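Side-chain contact in ubiquitin domain-containing protein DSK2,putative (PDB 6JL3), which probably acts as a shuttle factor that carries ubiquitinated substrates to the proteasome, its ubiquitin-like domain being recognised by proteasomal receptors: residues K32-H37 with E43-I48. Numbering follows the deposited sequence.
Sequences KICAEH and EAQRII
Q45 reaches from strand 45-49 to the C-terminal part of helix 27-35 and sets its amide against C34 and A35. With CG beside the backbone N (chi1 -70°) and the chain extended beyond it (chi2 -180°), the amide is carried across the gap, although the nearest CA atoms, those of A35 and Q45, stay 8.5 Å apart. OE1 of Q45 lies nearest CB of C34, at 3.4 Å, a van der Waals contact, while NE2 of Q45 turns to A35 and comes 3.6 Å from its CB. NE2 of Q45 also lies 3.4 Å from the backbone N of A35, but both are donors and no bond joins them. NE2 of Q45 donates instead to O of K31, a turn before A35, and to O of I40, in the connection between helix and strand; these two bonds fix the rotation of the buried amide and tie it to the helix and to the connection. The domain has the ubiquitin-like beta-grasp fold, in which helix 27-35 packs over a mixed sheet, here with strand 45-49 antiparallel to 70-75. C34 and I47 make the apolar part of this helix-to-sheet packing: SG of C34 stands 4.4 Å from CD1 of I47, a loose contact of side-chain ends. The CA–CB bond of C34 is directed toward strand 45-49, which puts CB against the amide. C34 also touches F17 of strand 15-21, whereas I47 also packs on L30, M71 and L73. Within 32-37, ND1 of H37 donates a nearly straight bond (173°) to O of I33 at 2.8 Å, the acceptor lying in the plane of the imidazole ring and the donor approaching from above the carbonyl plane.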
# COMPACT_ATOMS: atom_id res chain seq x y z
N LYS A 32 3.42 -6.40 -3.00
CA LYS A 32 4.58 -6.78 -3.80
C LYS A 32 5.37 -5.54 -4.22
O LYS A 32 6.61 -5.56 -4.20
CB LYS A 32 4.15 -7.61 -5.01
CG LYS A 32 3.67 -9.00 -4.61
CD LYS A 32 2.98 -9.72 -5.75
CE LYS A 32 2.59 -11.12 -5.32
NZ LYS A 32 1.88 -11.86 -6.40
N ILE A 33 4.68 -4.46 -4.57
CA ILE A 33 5.35 -3.19 -4.86
C ILE A 33 6.08 -2.69 -3.62
O ILE A 33 7.25 -2.29 -3.68
CB ILE A 33 4.34 -2.16 -5.38
CG1 ILE A 33 3.82 -2.55 -6.77
CG2 ILE A 33 4.97 -0.77 -5.41
CD1 ILE A 33 2.63 -1.72 -7.24
N CYS A 34 5.42 -2.72 -2.46
CA CYS A 34 6.04 -2.23 -1.24
C CYS A 34 7.31 -3.01 -0.91
O CYS A 34 8.31 -2.43 -0.46
CB CYS A 34 5.06 -2.31 -0.07
SG CYS A 34 3.76 -1.08 -0.09
N ALA A 35 7.29 -4.33 -1.14
CA ALA A 35 8.46 -5.15 -0.83
C ALA A 35 9.64 -4.83 -1.73
O ALA A 35 10.78 -5.10 -1.34
CB ALA A 35 8.12 -6.64 -0.95
N GLU A 36 9.41 -4.25 -2.91
CA GLU A 36 10.48 -3.79 -3.78
C GLU A 36 10.96 -2.39 -3.41
O GLU A 36 11.91 -1.90 -4.04
CB GLU A 36 10.02 -3.88 -5.24
CG GLU A 36 9.88 -5.34 -5.68
CD GLU A 36 9.54 -5.55 -7.15
OE1 GLU A 36 9.21 -4.58 -7.87
OE2 GLU A 36 9.60 -6.72 -7.59
N HIS A 37 10.37 -1.77 -2.39
CA HIS A 37 10.77 -0.44 -1.93
C HIS A 37 11.26 -0.39 -0.49
O HIS A 37 11.99 0.55 -0.16
CB HIS A 37 9.61 0.56 -2.10
CG HIS A 37 9.32 0.87 -3.53
ND1 HIS A 37 8.57 0.04 -4.34
CD2 HIS A 37 9.71 1.90 -4.32
CE1 HIS A 37 8.51 0.55 -5.56
NE2 HIS A 37 9.19 1.69 -5.57
N GLU A 43 4.54 -11.16 3.32
CA GLU A 43 3.75 -11.86 4.32
C GLU A 43 3.77 -11.17 5.68
O GLU A 43 2.87 -11.41 6.49
CB GLU A 43 4.23 -13.31 4.42
CG GLU A 43 4.06 -14.10 3.12
CD GLU A 43 5.21 -13.95 2.13
OE1 GLU A 43 5.16 -14.59 1.06
OE2 GLU A 43 6.18 -13.20 2.41
N ALA A 44 4.75 -10.30 5.94
CA ALA A 44 4.80 -9.56 7.20
C ALA A 44 4.15 -8.19 7.11
O ALA A 44 4.02 -7.51 8.14
CB ALA A 44 6.25 -9.37 7.65
N GLN A 45 3.76 -7.75 5.92
CA GLN A 45 3.23 -6.41 5.75
C GLN A 45 1.76 -6.33 6.14
O GLN A 45 0.96 -7.21 5.81
CB GLN A 45 3.31 -6.00 4.29
CG GLN A 45 4.68 -5.76 3.76
CD GLN A 45 4.66 -5.35 2.31
OE1 GLN A 45 3.67 -4.80 1.81
NE2 GLN A 45 5.74 -5.64 1.61
N ARG A 46 1.40 -5.22 6.79
CA ARG A 46 0.00 -4.85 6.98
C ARG A 46 -0.15 -3.43 6.45
O ARG A 46 0.55 -2.52 6.91
CB ARG A 46 -0.38 -4.94 8.46
CG ARG A 46 -0.16 -6.31 9.09
CD ARG A 46 -1.06 -7.39 8.48
NE ARG A 46 -0.85 -8.69 9.10
CZ ARG A 46 -0.03 -9.63 8.64
NH1 ARG A 46 0.68 -9.42 7.54
NH2 ARG A 46 0.09 -10.78 9.28
N ILE A 47 -1.02 -3.26 5.45
CA ILE A 47 -1.30 -1.95 4.88
C ILE A 47 -2.54 -1.39 5.56
O ILE A 47 -3.61 -2.02 5.55
CB ILE A 47 -1.46 -2.01 3.35
CG1 ILE A 47 -0.16 -2.50 2.71
CG2 ILE A 47 -1.86 -0.64 2.83
CD1 ILE A 47 -0.21 -2.63 1.19
N ILE A 48 -2.39 -0.20 6.16
CA ILE A 48 -3.42 0.45 6.95
C ILE A 48 -3.91 1.66 6.18
O ILE A 48 -3.12 2.53 5.81
CB ILE A 48 -2.90 0.88 8.34
CG1 ILE A 48 -2.09 -0.25 9.00
CG2 ILE A 48 -4.06 1.42 9.18
CD1 ILE A 48 -2.81 -1.53 9.22